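Local coordinates for NADB-Rossmann Superfamily protein (Streptococcus agalactiae, PDB 3LEC) that belongs to the TrmK family of Rossmann-fold proteins, binds zinc, and probably methylates N1 of adenine 22 in tRNA, at residues 104-115 / 131-141. Sequence-based numbering, arbitrary orientation.
Sequences IADILNNDIDKL and DLRKWLAANDF. With ZN (zinc ion), chain B.
Trp-135 reaches from helix 131-138 across to helix 104-110, and its indole is fixed on several sides. With CG anti to the backbone N (chi1 -176°), the indole is carried across to Leu-108 and Asn-109. Over one face lies Leu-108, whose CB sits 4.0 Å from the centroid of the six-membered ring of Trp-135, a CH-pi contact displaced toward the rim; Ala-105 O lies over the same face. The opposite face carries Asn-139 ND2, also toward the rim. Asn-139 ND2 is itself held by a nearly straight bond to Trp-135 O (2.8 Å). At the edge, Trp-135 NE1 donates to Asn-109 OD1 (2.8 Å, N-H...O 171°); the oxygen lies in the ring plane, while NE1 meets the carbonyl from well off its axis and tilted out of its plane. Ala-105 CB packs on Trp-135 CB. The two short helix segments run in nearly the same direction, 25° apart, with axes 9.5 Å apart at their closest approach. Both follow parallel strands, 93-99 and 120-125, as neighbouring helices on one side of a Rossmann-like sheet. Toward that sheet, Leu-132 CD1 meets Ile-104 CG2 (3.8 Å), and both side chains also touch Pro-125. Beyond helix 104-110, in the 3-10 segment 112-115, Ile-112 CD1 approaches Trp-135 CZ2 obliquely, also touching Asn-139 OD1 at 3.5 Å. Deeper, the Leu-115 side chain crosses Phe-141 at about a right angle, CD1 to CZ 3.7 Å. Between Asn-139 and Phe-141, Asp-140 binds zinc through OD1 (2.0 Å), with His-165 and a water as further ligands.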
ATOM      1  N   ILE A 104       6.578   1.246  -4.801  1.00 18.59           N
ATOM      2  CA  ILE A 104       6.623   1.183  -3.350  1.00 18.83           C
ATOM      3  C   ILE A 104       7.863   0.421  -2.893  1.00 19.45           C
ATOM      4  O   ILE A 104       8.578   0.864  -1.986  1.00 19.53           O
ATOM      5  CB  ILE A 104       5.328   0.557  -2.752  1.00 17.69           C
ATOM      6  CG1 ILE A 104       4.128   1.481  -3.003  1.00 18.10           C
ATOM      7  CG2 ILE A 104       5.460   0.329  -1.234  1.00 19.38           C
ATOM      8  CD1 ILE A 104       2.772   0.916  -2.507  1.00 14.54           C
ATOM      9  N   ALA A 105       8.101  -0.727  -3.518  1.00 19.60           N
ATOM     10  CA  ALA A 105       9.243  -1.560  -3.126  1.00 20.82           C
ATOM     11  C   ALA A 105      10.554  -0.781  -3.315  1.00 21.76           C
ATOM     12  O   ALA A 105      11.470  -0.857  -2.480  1.00 21.10           O
ATOM     13  CB  ALA A 105       9.245  -2.857  -3.903  1.00 20.11           C
ATOM     14  N   ASP A 106      10.630  -0.024  -4.407  1.00 22.70           N
ATOM     15  CA  ASP A 106      11.800   0.817  -4.680  1.00 24.94           C
ATOM     16  C   ASP A 106      12.047   1.913  -3.670  1.00 24.63           C
ATOM     17  O   ASP A 106      13.201   2.185  -3.334  1.00 24.95           O
ATOM     18  CB  ASP A 106      11.724   1.440  -6.074  1.00 25.45           C
ATOM     19  CG  ASP A 106      12.071   0.458  -7.165  1.00 28.63           C
ATOM     20  OD1 ASP A 106      12.526  -0.673  -6.859  1.00 32.06           O
ATOM     21  OD2 ASP A 106      11.905   0.823  -8.343  1.00 31.23           O
ATOM     22  N   ILE A 107      10.982   2.592  -3.251  1.00 24.19           N
ATOM     23  CA  ILE A 107      11.073   3.649  -2.243  1.00 24.11           C
ATOM     24  C   ILE A 107      11.555   3.025  -0.924  1.00 24.54           C
ATOM     25  O   ILE A 107      12.412   3.576  -0.238  1.00 23.94           O
ATOM     26  CB  ILE A 107       9.712   4.360  -2.060  1.00 24.22           C
ATOM     27  CG1 ILE A 107       9.332   5.126  -3.329  1.00 23.84           C
ATOM     28  CG2 ILE A 107       9.688   5.254  -0.794  1.00 25.05           C
ATOM     29  CD1 ILE A 107       7.892   5.612  -3.344  1.00 25.02           C
ATOM     30  N   LEU A 108      11.013   1.856  -0.601  1.00 24.02           N
ATOM     31  CA  LEU A 108      11.421   1.135   0.604  1.00 24.15           C
ATOM     32  C   LEU A 108      12.881   0.675   0.534  1.00 24.49           C
ATOM     33  O   LEU A 108      13.633   0.818   1.509  1.00 24.49           O
ATOM     34  CB  LEU A 108      10.500  -0.055   0.848  1.00 24.14           C
ATOM     35  CG  LEU A 108       9.086   0.294   1.306  1.00 23.50           C
ATOM     36  CD1 LEU A 108       8.230  -0.975   1.344  1.00 24.25           C
ATOM     37  CD2 LEU A 108       9.090   1.035   2.659  1.00 23.80           C
ATOM     38  N   ASN A 109      13.270   0.113  -0.610  1.00 25.36           N
ATOM     39  CA  ASN A 109      14.630  -0.407  -0.808  1.00 25.54           C
ATOM     40  C   ASN A 109      15.684   0.704  -0.749  1.00 25.99           C
ATOM     41  O   ASN A 109      16.693   0.553  -0.076  1.00 25.75           O
ATOM     42  CB  ASN A 109      14.745  -1.201  -2.109  1.00 25.19           C
ATOM     43  CG  ASN A 109      15.979  -2.117  -2.143  1.00 26.67           C
ATOM     44  OD1 ASN A 109      16.021  -3.149  -1.485  1.00 27.51           O
ATOM     45  ND2 ASN A 109      16.970  -1.743  -2.933  1.00 27.09           N
ATOM     46  N   ASN A 110      15.412   1.819  -1.417  1.00 26.81           N
ATOM     47  CA  ASN A 110      16.309   2.982  -1.431  1.00 27.32           C
ATOM     48  C   ASN A 110      16.654   3.524  -0.052  1.00 27.49           C
ATOM     49  O   ASN A 110      17.742   4.085   0.162  1.00 27.85           O
ATOM     50  CB  ASN A 110      15.736   4.107  -2.301  1.00 28.06           C
ATOM     51  CG  ASN A 110      16.792   5.130  -2.676  1.00 28.93           C
ATOM     52  OD1 ASN A 110      17.932   4.768  -2.969  1.00 31.29           O
ATOM     53  ND2 ASN A 110      16.431   6.403  -2.646  1.00 29.00           N
ATOM     54  N   ASP A 111      15.734   3.344   0.889  1.00 27.44           N
ATOM     55  CA  ASP A 111      15.922   3.835   2.251  1.00 27.67           C
ATOM     56  C   ASP A 111      15.696   2.766   3.304  1.00 27.03           C
ATOM     57  O   ASP A 111      15.222   3.045   4.408  1.00 26.73           O
ATOM     58  CB  ASP A 111      15.023   5.048   2.501  1.00 28.42           C
ATOM     59  CG  ASP A 111      15.612   6.328   1.938  1.00 29.80           C
ATOM     60  OD1 ASP A 111      16.771   6.657   2.283  1.00 31.85           O
ATOM     61  OD2 ASP A 111      14.924   7.002   1.146  1.00 32.61           O
ATOM     62  N   ILE A 112      16.087   1.543   2.971  1.00 26.50           N
ATOM     63  CA  ILE A 112      15.856   0.399   3.851  1.00 26.30           C
ATOM     64  C   ILE A 112      16.407   0.577   5.275  1.00 26.27           C
ATOM     65  O   ILE A 112      15.770   0.158   6.255  1.00 25.79           O
ATOM     66  CB  ILE A 112      16.341  -0.937   3.211  1.00 26.50           C
ATOM     67  CG1 ILE A 112      15.891  -2.121   4.074  1.00 26.78           C
ATOM     68  CG2 ILE A 112      17.875  -0.943   2.967  1.00 25.64           C
ATOM     69  CD1 ILE A 112      15.846  -3.448   3.352  1.00 30.80           C
ATOM     70  N   ASP A 113      17.570   1.210   5.400  1.00 26.10           N
ATOM     71  CA  ASP A 113      18.153   1.444   6.729  1.00 26.46           C
ATOM     72  C   ASP A 113      17.222   2.247   7.650  1.00 25.73           C
ATOM     73  O   ASP A 113      17.189   2.034   8.864  1.00 25.07           O
ATOM     74  CB  ASP A 113      19.516   2.146   6.602  1.00 26.82           C
ATOM     75  CG  ASP A 113      20.619   1.220   6.039  1.00 29.54           C
ATOM     76  OD1 ASP A 113      20.389  -0.007   5.921  1.00 32.99           O
ATOM     77  OD2 ASP A 113      21.718   1.723   5.713  1.00 30.74           O
ATOM     78  N   LYS A 114      16.466   3.175   7.071  1.00 24.95           N
ATOM     79  CA  LYS A 114      15.540   4.011   7.850  1.00 25.24           C
ATOM     80  C   LYS A 114      14.346   3.253   8.459  1.00 24.37           C
ATOM     81  O   LYS A 114      13.654   3.766   9.332  1.00 23.62           O
ATOM     82  CB  LYS A 114      15.070   5.207   7.011  1.00 25.59           C
ATOM     83  CG  LYS A 114      16.233   6.055   6.518  1.00 28.46           C
ATOM     84  CD  LYS A 114      15.824   7.486   6.235  1.00 31.81           C
ATOM     85  CE  LYS A 114      15.614   8.266   7.523  1.00 34.55           C
ATOM     86  NZ  LYS A 114      15.842   9.710   7.311  1.00 35.93           N
ATOM     87  N   LEU A 115      14.126   2.024   8.014  1.00 23.49           N
ATOM     88  CA  LEU A 115      12.989   1.265   8.480  1.00 24.30           C
ATOM     89  C   LEU A 115      13.330   0.533   9.772  1.00 24.85           C
ATOM     90  O   LEU A 115      12.459  -0.059  10.406  1.00 24.76           O
ATOM     91  CB  LEU A 115      12.560   0.262   7.395  1.00 23.88           C
ATOM     92  CG  LEU A 115      12.104   0.901   6.073  1.00 23.77           C
ATOM     93  CD1 LEU A 115      11.924  -0.156   5.001  1.00 26.01           C
ATOM     94  CD2 LEU A 115      10.800   1.656   6.279  1.00 24.53           C
ATOM     95  N   ASP A 131       5.230  -8.133  -6.853  1.00 21.30           N
ATOM     96  CA  ASP A 131       6.577  -7.582  -6.765  1.00 21.32           C
ATOM     97  C   ASP A 131       6.872  -6.958  -5.398  1.00 20.71           C
ATOM     98  O   ASP A 131       7.983  -7.046  -4.889  1.00 19.83           O
ATOM     99  CB  ASP A 131       6.813  -6.552  -7.864  1.00 21.64           C
ATOM    100  CG  ASP A 131       6.926  -7.183  -9.242  1.00 24.88           C
ATOM    101  OD1 ASP A 131       7.307  -8.370  -9.338  1.00 27.45           O
ATOM    102  OD2 ASP A 131       6.653  -6.477 -10.241  1.00 27.36           O
ATOM    103  N   LEU A 132       5.867  -6.327  -4.812  1.00 20.73           N
ATOM    104  CA  LEU A 132       5.999  -5.753  -3.475  1.00 19.96           C
ATOM    105  C   LEU A 132       6.110  -6.892  -2.442  1.00 19.19           C
ATOM    106  O   LEU A 132       6.963  -6.855  -1.570  1.00 17.76           O
ATOM    107  CB  LEU A 132       4.838  -4.819  -3.151  1.00 19.61           C
ATOM    108  CG  LEU A 132       4.766  -4.203  -1.744  1.00 20.33           C
ATOM    109  CD1 LEU A 132       6.032  -3.412  -1.393  1.00 17.84           C
ATOM    110  CD2 LEU A 132       3.525  -3.340  -1.584  1.00 21.35           C
ATOM    111  N   ARG A 133       5.241  -7.895  -2.546  1.00 18.45           N
ATOM    112  CA  ARG A 133       5.360  -9.063  -1.677  1.00 19.21           C
ATOM    113  C   ARG A 133       6.757  -9.711  -1.775  1.00 19.56           C
ATOM    114  O   ARG A 133       7.318 -10.124  -0.757  1.00 19.72           O
ATOM    115  CB  ARG A 133       4.255 -10.095  -1.951  1.00 18.46           C
ATOM    116  CG  ARG A 133       2.883  -9.613  -1.490  1.00 18.85           C
ATOM    117  CD  ARG A 133       1.858 -10.756  -1.354  1.00 17.51           C
ATOM    118  NE  ARG A 133       0.535 -10.167  -1.180  1.00 15.80           N
ATOM    119  CZ  ARG A 133      -0.271  -9.803  -2.188  1.00 16.14           C
ATOM    120  NH1 ARG A 133       0.078 -10.017  -3.455  1.00 18.72           N
ATOM    121  NH2 ARG A 133      -1.431  -9.239  -1.918  1.00 18.13           N
ATOM    122  N   LYS A 134       7.316  -9.783  -2.983  1.00 19.76           N
ATOM    123  CA  LYS A 134       8.628 -10.415  -3.162  1.00 20.57           C
ATOM    124  C   LYS A 134       9.706  -9.641  -2.435  1.00 20.07           C
ATOM    125  O   LYS A 134      10.589 -10.231  -1.817  1.00 20.37           O
ATOM    126  CB  LYS A 134       9.015 -10.521  -4.630  1.00 21.27           C
ATOM    127  CG  LYS A 134       8.278 -11.586  -5.417  1.00 24.60           C
ATOM    128  CD  LYS A 134       8.597 -11.434  -6.907  1.00 28.36           C
ATOM    129  CE  LYS A 134       8.100 -12.622  -7.718  1.00 31.83           C
ATOM    130  NZ  LYS A 134       8.598 -12.558  -9.131  1.00 33.43           N
ATOM    131  N   TRP A 135       9.603  -8.324  -2.493  1.00 19.83           N
ATOM    132  CA  TRP A 135      10.568  -7.467  -1.840  1.00 19.83           C
ATOM    133  C   TRP A 135      10.435  -7.586  -0.330  1.00 19.34           C
ATOM    134  O   TRP A 135      11.439  -7.667   0.354  1.00 19.35           O
ATOM    135  CB  TRP A 135      10.426  -6.016  -2.271  1.00 21.21           C
ATOM    136  CG  TRP A 135      11.507  -5.171  -1.641  1.00 20.47           C
ATOM    137  CD1 TRP A 135      12.715  -4.854  -2.189  1.00 20.74           C
ATOM    138  CD2 TRP A 135      11.480  -4.572  -0.335  1.00 21.92           C
ATOM    139  NE1 TRP A 135      13.443  -4.095  -1.299  1.00 21.80           N
ATOM    140  CE2 TRP A 135      12.705  -3.902  -0.159  1.00 20.03           C
ATOM    141  CE3 TRP A 135      10.522  -4.511   0.691  1.00 20.08           C
ATOM    142  CZ2 TRP A 135      13.014  -3.176   1.010  1.00 20.08           C
ATOM    143  CZ3 TRP A 135      10.846  -3.809   1.871  1.00 23.49           C
ATOM    144  CH2 TRP A 135      12.090  -3.151   2.012  1.00 20.99           C
ATOM    145  N   LEU A 136       9.201  -7.598   0.175  1.00 18.50           N
ATOM    146  CA  LEU A 136       8.970  -7.734   1.603  1.00 19.56           C
ATOM    147  C   LEU A 136       9.571  -9.042   2.122  1.00 20.20           C
ATOM    148  O   LEU A 136      10.313  -9.054   3.131  1.00 19.66           O
ATOM    149  CB  LEU A 136       7.482  -7.624   1.919  1.00 19.25           C
ATOM    150  CG  LEU A 136       6.874  -6.232   1.691  1.00 19.22           C
ATOM    151  CD1 LEU A 136       5.339  -6.339   1.606  1.00 20.58           C
ATOM    152  CD2 LEU A 136       7.315  -5.283   2.806  1.00 21.54           C
ATOM    153  N   ALA A 137       9.266 -10.139   1.423  1.00 20.80           N
ATOM    154  CA  ALA A 137       9.767 -11.474   1.834  1.00 20.93           C
ATOM    155  C   ALA A 137      11.281 -11.559   1.875  1.00 21.71           C
ATOM    156  O   ALA A 137      11.843 -12.239   2.737  1.00 21.86           O
ATOM    157  CB  ALA A 137       9.229 -12.555   0.924  1.00 20.78           C
ATOM    158  N   ALA A 138      11.939 -10.903   0.921  1.00 21.88           N
ATOM    159  CA  ALA A 138      13.391 -10.964   0.782  1.00 22.24           C
ATOM    160  C   ALA A 138      14.115 -10.094   1.799  1.00 22.34           C
ATOM    161  O   ALA A 138      15.330 -10.257   1.991  1.00 23.37           O
ATOM    162  CB  ALA A 138      13.816 -10.564  -0.627  1.00 22.45           C
ATOM    163  N   ASN A 139      13.389  -9.178   2.447  1.00 21.49           N
ATOM    164  CA  ASN A 139      14.030  -8.202   3.333  1.00 20.82           C
ATOM    165  C   ASN A 139      13.572  -8.228   4.793  1.00 20.50           C
ATOM    166  O   ASN A 139      13.622  -7.216   5.502  1.00 19.42           O
ATOM    167  CB  ASN A 139      13.926  -6.810   2.729  1.00 21.12           C
ATOM    168  CG  ASN A 139      14.758  -6.669   1.486  1.00 21.94           C
ATOM    169  OD1 ASN A 139      15.964  -6.424   1.559  1.00 23.45           O
ATOM    170  ND2 ASN A 139      14.130  -6.846   0.326  1.00 21.12           N
ATOM    171  N   ASP A 140      13.139  -9.406   5.250  1.00 20.11           N
ATOM    172  CA  ASP A 140      12.840  -9.597   6.665  1.00 20.56           C
ATOM    173  C   ASP A 140      11.642  -8.702   7.111  1.00 20.36           C
ATOM    174  O   ASP A 140      11.574  -8.223   8.248  1.00 19.81           O
ATOM    175  CB  ASP A 140      14.112  -9.425   7.541  1.00 20.32           C
ATOM    176  CG  ASP A 140      14.881 -10.736   7.734  1.00 22.21           C
ATOM    177  OD1 ASP A 140      14.241 -11.798   7.656  1.00 22.63           O
ATOM    178  OD2 ASP A 140      16.110 -10.722   7.982  1.00 27.32           O
ATOM    179  N   PHE A 141      10.690  -8.514   6.191  1.00 20.34           N
ATOM    180  CA  PHE A 141       9.359  -8.027   6.539  1.00 20.15           C
ATOM    181  C   PHE A 141       8.318  -9.126   6.431  1.00 20.80           C
ATOM    182  O   PHE A 141       8.489 -10.082   5.670  1.00 21.37           O
ATOM    183  CB  PHE A 141       8.989  -6.801   5.703  1.00 20.19           C
ATOM    184  CG  PHE A 141       9.881  -5.632   5.968  1.00 20.10           C
ATOM    185  CD1 PHE A 141       9.637  -4.808   7.052  1.00 19.47           C
ATOM    186  CD2 PHE A 141      10.980  -5.372   5.136  1.00 19.65           C
ATOM    187  CE1 PHE A 141      10.484  -3.720   7.341  1.00 23.17           C
ATOM    188  CE2 PHE A 141      11.835  -4.281   5.411  1.00 25.13           C
ATOM    189  CZ  PHE A 141      11.585  -3.464   6.514  1.00 24.22           C
TER
HETATM  190 ZN    ZN B 228      15.418 -13.380   8.117  1.00 21.26          ZN
HETATM  191  O   HOH W   1      17.082 -13.782   6.812  1.00 11.91           O